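Local coordinates for protein-arginine-phosphatase (Geobacillus stearothermophilus, PDB 4PIC) that removes phosphate from phosphoarginine residues in proteins and probably counteracts the protein arginine kinase McsB, at residues P17-L22 against T135-L140; G30-S35 against I73-H78; T103-Q106 against G110-G113. One frame throughout, in Å; residues are numbered along the deposited sequence.

Interaction 1 of 3, residues P17-L22 against T135-L140; sequences PMAAAL and TLIDRL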
# COMPACT_ATOMS: atom_id res chain seq x y z
N PRO A 17 8.44 12.08 5.63
CA PRO A 17 8.55 13.21 6.57
C PRO A 17 9.91 13.89 6.53
O PRO A 17 10.00 15.11 6.73
CB PRO A 17 8.33 12.55 7.94
CG PRO A 17 7.51 11.34 7.62
CD PRO A 17 8.04 10.84 6.32
N MSE A 18 10.97 13.14 6.24
CA MSE A 18 12.27 13.77 6.09
C MSE A 18 12.29 14.70 4.87
O MSE A 18 12.79 15.82 4.94
CB MSE A 18 13.39 12.74 5.99
CG MSE A 18 13.72 12.07 7.33
SE MSE A 18 15.37 11.04 7.35
CE MSE A 18 14.85 9.62 6.12
N ALA A 19 11.76 14.22 3.76
CA ALA A 19 11.66 15.02 2.55
C ALA A 19 10.89 16.30 2.83
O ALA A 19 11.33 17.39 2.46
CB ALA A 19 11.00 14.22 1.44
N ALA A 20 9.73 16.16 3.47
CA ALA A 20 8.89 17.32 3.75
C ALA A 20 9.60 18.29 4.68
O ALA A 20 9.56 19.50 4.45
CB ALA A 20 7.55 16.88 4.36
N ALA A 21 10.28 17.78 5.69
CA ALA A 21 10.97 18.65 6.63
C ALA A 21 12.11 19.41 5.96
O ALA A 21 12.31 20.60 6.23
CB ALA A 21 11.49 17.87 7.83
N LEU A 22 12.86 18.73 5.10
CA LEU A 22 13.97 19.38 4.41
C LEU A 22 13.47 20.49 3.50
O LEU A 22 14.08 21.56 3.44
CB LEU A 22 14.78 18.35 3.61
CG LEU A 22 15.63 17.43 4.48
CD1 LEU A 22 16.05 16.22 3.66
CD2 LEU A 22 16.85 18.19 4.98
N THR A 135 20.25 16.48 -1.23
CA THR A 135 20.76 16.79 -2.56
C THR A 135 19.61 17.02 -3.53
O THR A 135 19.59 18.01 -4.27
CB THR A 135 21.66 15.66 -3.07
OG1 THR A 135 22.77 15.52 -2.19
CG2 THR A 135 22.15 15.97 -4.49
N LEU A 136 18.65 16.10 -3.51
CA LEU A 136 17.52 16.20 -4.44
C LEU A 136 16.61 17.39 -4.13
O LEU A 136 16.06 18.01 -5.04
CB LEU A 136 16.73 14.90 -4.47
CG LEU A 136 17.52 13.70 -5.01
CD1 LEU A 136 16.75 12.41 -4.83
CD2 LEU A 136 17.88 13.89 -6.48
N ILE A 137 16.46 17.71 -2.85
CA ILE A 137 15.58 18.80 -2.47
C ILE A 137 16.22 20.16 -2.75
O ILE A 137 15.52 21.13 -3.10
CB ILE A 137 15.10 18.62 -1.03
CG1 ILE A 137 14.11 17.44 -1.02
CG2 ILE A 137 14.44 19.87 -0.48
CD1 ILE A 137 13.71 17.02 0.34
N ASP A 138 17.55 20.22 -2.67
CA ASP A 138 18.26 21.41 -3.12
C ASP A 138 17.99 21.62 -4.61
O ASP A 138 17.71 22.74 -5.05
CB ASP A 138 19.76 21.30 -2.85
CG ASP A 138 20.12 21.48 -1.39
OD1 ASP A 138 19.25 21.93 -0.61
OD2 ASP A 138 21.28 21.19 -1.02
N ARG A 139 18.07 20.54 -5.40
CA ARG A 139 17.82 20.66 -6.83
C ARG A 139 16.36 21.01 -7.10
O ARG A 139 16.05 21.77 -8.01
CB ARG A 139 18.16 19.37 -7.58
CG ARG A 139 19.48 18.74 -7.21
CD ARG A 139 20.62 19.07 -8.14
NE ARG A 139 21.79 18.27 -7.79
CZ ARG A 139 23.05 18.68 -7.88
NH1 ARG A 139 23.32 19.91 -8.32
NH2 ARG A 139 24.05 17.87 -7.54
N LEU A 140 15.46 20.44 -6.30
CA LEU A 140 14.05 20.77 -6.42
C LEU A 140 13.80 22.26 -6.17
O LEU A 140 13.08 22.91 -6.93
CB LEU A 140 13.24 19.94 -5.42
CG LEU A 140 11.75 20.25 -5.36
CD1 LEU A 140 11.13 19.88 -6.68
CD2 LEU A 140 11.11 19.44 -4.25
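The one flat group that Ile-137 meets on Ala-19 is the backbone carbonyl; no side-chain ring, amide or carboxylate takes part. Ile-137 CD1 comes to 3.2 Å from Ala-19 O, which is close for a methyl against an oxygen. The same methyl lies 3.6 Å from Ala-19 CA and 4.0 Å from Ala-19 CB. It therefore sits against backbone and side chain of one residue at once. Leu-22, one turn further along helix 15-25, supplies the next surface. Its CB is 3.7 Å from Ile-137 CD1, and its branch methyl CD1 is 4.1 Å from that atom. The two side chains cross at about a right angle. In Ile-137 CG1 lies beside the backbone N (chi1 -71°), and the chain then runs on extended (chi2 172°). This carries CD1 outward to the neighbouring helix. The shorter branch stays behind, with Ile-137 CG2 4.1 Å from Leu-22 C.

The contact joins helix 15-25 to the long helix 123-150. Helix 15-25 starts at Arg-15, the end of the CX5R P-loop, which begins at the nucleophile Cys-9 and probably binds the substrate phosphate, as in relatives. The side chain of Ala-19 is about 8 Å from that of Cys-9. Leu-133, one turn before Ile-137, also packs on Ala-19 and Leu-22. Nearby, Asp-138 forms a salt bridge with Lys-26 of the same chain.

All three touching residues are buried, but the segments cover only 129 Å² between them. No hydrogen bond links them. The contact rests on dispersion and shape: Ile-137 meets helix 15-25 chiefly through its terminal methyl CD1, against Ala-19 and Leu-22. The small side chain of Ala-19 is consistent with so close an approach to the helix backbone.

Interaction 2 of 3, residues G30-S35 against I73-H78; sequences GVEVKS and IDWATH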
# COMPACT_ATOMS: atom_id res chain seq x y z
N GLY A 30 5.91 30.82 -2.07
CA GLY A 30 5.08 30.21 -3.10
C GLY A 30 5.10 28.69 -3.12
O GLY A 30 4.61 28.08 -4.06
N VAL A 31 5.68 28.08 -2.08
CA VAL A 31 5.76 26.62 -2.01
C VAL A 31 5.16 26.13 -0.70
O VAL A 31 5.57 26.55 0.38
CB VAL A 31 7.23 26.14 -2.12
CG1 VAL A 31 7.32 24.61 -1.93
CG2 VAL A 31 7.84 26.56 -3.46
N GLU A 32 4.17 25.24 -0.81
CA GLU A 32 3.60 24.56 0.35
C GLU A 32 3.96 23.08 0.27
O GLU A 32 4.09 22.53 -0.82
CB GLU A 32 2.08 24.74 0.39
CG GLU A 32 1.63 26.20 0.50
CD GLU A 32 0.13 26.37 0.36
OE1 GLU A 32 -0.61 25.49 0.85
OE2 GLU A 32 -0.31 27.36 -0.26
N VAL A 33 4.13 22.47 1.44
CA VAL A 33 4.64 21.10 1.54
C VAL A 33 3.76 20.27 2.46
O VAL A 33 3.39 20.73 3.54
CB VAL A 33 6.07 21.10 2.12
CG1 VAL A 33 6.68 19.71 2.01
CG2 VAL A 33 6.93 22.15 1.42
N LYS A 34 3.43 19.05 2.03
CA LYS A 34 2.76 18.07 2.88
C LYS A 34 3.38 16.72 2.62
O LYS A 34 4.12 16.54 1.64
CB LYS A 34 1.25 17.99 2.57
CG LYS A 34 0.43 19.23 2.95
CD LYS A 34 -1.03 19.05 2.53
CE LYS A 34 -1.89 20.27 2.87
NZ LYS A 34 -2.29 20.33 4.31
N SER A 35 3.08 15.76 3.48
CA SER A 35 3.45 14.38 3.22
C SER A 35 2.33 13.46 3.67
O SER A 35 1.50 13.82 4.52
CB SER A 35 4.77 14.00 3.90
OG SER A 35 4.63 13.98 5.30
N ILE A 73 -4.29 14.21 -3.03
CA ILE A 73 -4.02 14.13 -4.45
C ILE A 73 -4.53 15.37 -5.18
O ILE A 73 -3.83 15.96 -6.01
CB ILE A 73 -4.66 12.86 -5.06
CG1 ILE A 73 -4.06 11.61 -4.42
CG2 ILE A 73 -4.51 12.85 -6.57
CD1 ILE A 73 -2.58 11.40 -4.72
N ASP A 74 -5.75 15.80 -4.84
CA ASP A 74 -6.35 16.97 -5.46
C ASP A 74 -5.68 18.28 -5.02
O ASP A 74 -5.64 19.24 -5.78
CB ASP A 74 -7.85 17.04 -5.15
CG ASP A 74 -8.62 15.92 -5.79
OD1 ASP A 74 -8.09 15.29 -6.73
OD2 ASP A 74 -9.77 15.67 -5.35
N TRP A 75 -5.17 18.30 -3.80
CA TRP A 75 -4.44 19.47 -3.28
C TRP A 75 -3.11 19.67 -4.01
O TRP A 75 -2.75 20.80 -4.37
CB TRP A 75 -4.19 19.29 -1.78
CG TRP A 75 -3.29 20.30 -1.15
CD1 TRP A 75 -3.66 21.49 -0.58
CD2 TRP A 75 -1.87 20.19 -0.96
NE1 TRP A 75 -2.56 22.13 -0.06
CE2 TRP A 75 -1.45 21.37 -0.29
CE3 TRP A 75 -0.91 19.23 -1.31
CZ2 TRP A 75 -0.11 21.59 0.04
CZ3 TRP A 75 0.42 19.46 -0.97
CH2 TRP A 75 0.81 20.64 -0.31
N ALA A 76 -2.40 18.58 -4.25
CA ALA A 76 -1.04 18.64 -4.80
C ALA A 76 -0.97 19.15 -6.23
O ALA A 76 -1.81 18.81 -7.06
CB ALA A 76 -0.40 17.26 -4.71
N THR A 77 0.03 19.99 -6.50
CA THR A 77 0.42 20.27 -7.87
C THR A 77 1.41 19.20 -8.34
O THR A 77 1.49 18.88 -9.52
CB THR A 77 1.04 21.66 -8.03
OG1 THR A 77 2.22 21.77 -7.21
CG2 THR A 77 0.05 22.74 -7.61
N HIS A 78 2.18 18.66 -7.39
CA HIS A 78 3.16 17.62 -7.69
C HIS A 78 3.16 16.60 -6.58
O HIS A 78 3.29 16.97 -5.40
CB HIS A 78 4.58 18.19 -7.80
CG HIS A 78 4.71 19.27 -8.83
ND1 HIS A 78 4.14 20.52 -8.68
CD2 HIS A 78 5.36 19.29 -10.02
CE1 HIS A 78 4.42 21.25 -9.74
NE2 HIS A 78 5.17 20.54 -10.57
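Strand 31-35 passes the end of helix 70-75 at a distance, with Lys-34 CA 8.6 Å from Ala-76 CA, and the indole of Trp-75 spans the gap. Lys-34 lies over one face of that ring. Its CD is 3.5 Å from the centroid of the six-membered ring and only 4° off the normal. Its CE is 3.4 Å from Trp-75 CE2. The chain is straight as far as CE and turns at the last bond (chi4 -79°). Lys-34 NZ ends over the face of the five-membered ring, 5.0 Å from its centroid. The contact thus combines a CH-pi contact with a cation-pi interaction.

Glu-32 is two residues back, on the same side of the strand. Its CB touches Trp-75 CZ2 at 3.9 Å. Its OE1 is 4.0 Å from Trp-75 NE1, with no hydrogen bond between them, and the carboxylate is turned 58° from the ring plane. Strand 31-37 is an outer strand of the four-stranded parallel sheet, bonded through its backbone to strand 3-9. Helix 70-75 leads into strand 78-81 on the other side of strand 3-9. Trp-75 therefore reaches past strand 3-9 to the outer strand, while Val-33 points away and packs on helix 15-25.

An alanine in place of Trp-75 would probably leave the methylenes of Lys-34 without their flat support and its ammonium without the pi face. Just after Trp-75 the chain leaves the helix at Ala-76. There Thr-77 OG1 and His-78 ND1 share a hydrogen bond of 2.7 Å. Thr-77 OG1 is also bonded to the backbone of Arg-4, and Arg-4 NE binds Trp-75 O.

Interaction 3 of 3, residues T103-Q106 against G110-G113; sequences TLKQ and GTDG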
# COMPACT_ATOMS: atom_id res chain seq x y z
N THR A 103 8.58 10.06 -9.24
CA THR A 103 9.52 9.88 -8.14
C THR A 103 10.25 11.20 -7.97
O THR A 103 10.43 11.95 -8.93
CB THR A 103 10.56 8.76 -8.37
OG1 THR A 103 11.37 9.09 -9.51
CG2 THR A 103 9.86 7.42 -8.58
N LEU A 104 10.67 11.50 -6.75
CA LEU A 104 11.44 12.72 -6.52
C LEU A 104 12.67 12.77 -7.43
O LEU A 104 12.96 13.80 -8.02
CB LEU A 104 11.83 12.80 -5.04
CG LEU A 104 12.82 13.87 -4.63
CD1 LEU A 104 12.31 15.28 -4.96
CD2 LEU A 104 13.12 13.73 -3.14
N LYS A 105 13.36 11.64 -7.55
CA LYS A 105 14.55 11.55 -8.38
C LYS A 105 14.28 11.85 -9.85
O LYS A 105 15.01 12.62 -10.48
CB LYS A 105 15.18 10.16 -8.24
CG LYS A 105 16.42 9.94 -9.09
CD LYS A 105 17.57 10.81 -8.59
CE LYS A 105 18.89 10.42 -9.25
NZ LYS A 105 20.06 11.17 -8.69
N GLN A 106 13.23 11.25 -10.40
CA GLN A 106 12.92 11.47 -11.81
C GLN A 106 12.54 12.93 -12.07
O GLN A 106 12.92 13.51 -13.08
CB GLN A 106 11.83 10.51 -12.32
CG GLN A 106 10.40 10.96 -12.07
CD GLN A 106 9.37 10.05 -12.75
OE1 GLN A 106 8.77 9.18 -12.11
NE2 GLN A 106 9.16 10.26 -14.05
N GLY A 110 15.76 13.60 -14.14
CA GLY A 110 15.52 12.99 -15.44
C GLY A 110 15.93 11.52 -15.55
O GLY A 110 15.65 10.87 -16.56
N THR A 111 16.62 11.01 -14.54
CA THR A 111 16.83 9.57 -14.45
C THR A 111 16.05 9.06 -13.25
O THR A 111 15.56 9.85 -12.43
CB THR A 111 18.32 9.17 -14.34
OG1 THR A 111 18.45 7.74 -14.37
CG2 THR A 111 18.94 9.71 -13.05
N ASP A 112 15.91 7.75 -13.13
CA ASP A 112 15.13 7.24 -12.01
C ASP A 112 16.00 6.64 -10.91
O ASP A 112 17.16 6.29 -11.13
CB ASP A 112 14.04 6.27 -12.48
CG ASP A 112 12.67 6.67 -11.97
OD1 ASP A 112 11.73 6.76 -12.78
OD2 ASP A 112 12.54 6.89 -10.74
N GLY A 113 15.42 6.55 -9.73
CA GLY A 113 16.11 6.03 -8.57
C GLY A 113 15.17 6.09 -7.39
O GLY A 113 14.23 6.89 -7.38
O HOH W 1 13.00 9.10 -5.90
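A capping box opens helix 104-109, and Asp-112 from the loop that follows the helix joins it through Thr-103. Thr-103 is the N-cap. Its OG1 accepts from Gln-106 N at 3.0 Å, and Gln-106 OE1 accepts from Thr-103 N, also at 3.0 Å. Gln-106 CG lies between its own backbone N and carbonyl carbon (chi1 85°), which folds the amide back toward the cap.

Thr-103 OG1 also donates. It reaches Asp-112 OD2 at 2.8 Å, coming from above the carboxylate plane, 37° out of it. The same oxygen takes a second bond, 3.1 Å from Gly-113 N, on its anti lone pair. Two donors thus hold OD2. Gln-106 runs alongside Asp-112, with its CB 3.8 Å from Asp-112 OD1.

At the far end of the helix Gly-110 N donates to Gln-106 O at 3.0 Å. Gly-110 has positive phi, and a side chain there would jam against the preceding carbonyl, so glycine suits the turn. Thr-111 O then lies 3.2 Å from Gln-106 CA in a CA-H...O contact. The side chain of Lys-105 runs beside Thr-111, pointing the same way. A water links the two segments, accepting from Lys-105 N and donating to Gly-113 O, 2.9 Å away. The loop continues toward Asp-117, the probable proton donor.

The hydroxyl of Thr-103 donates one hydrogen bond, to Asp-112 OD2, and accepts another, from Gln-106 N. It therefore couples the first turn of the helix to the acid of the loop, and the carboxylate near the helix N-terminus would probably be favoured as an anion by the helix dipole.

Interaction 1 lies nearest the middle of the chain, and both others touch it. Ala-20 CA of helix 15-25 meets Val-33 CG1 of interaction 2 at 3.7 Å, with the two centres 14 Å apart. Through its second helix, Leu-136 CD2 meets Lys-105 CD of interaction 3 at 3.8 Å; these centres are 13 Å apart. Interactions 2 and 3 do not touch, their nearest atoms being about 9 Å apart. The side chain of Ala-19 is about 6 Å from that of Arg-15, also close in sequence. Lys-34 is about 8 Å from Asn-12, and Gly-113 about 10 Å from Arg-15. Interaction 1 thus comes nearest to the P-loop and interaction 3 stays farthest from it.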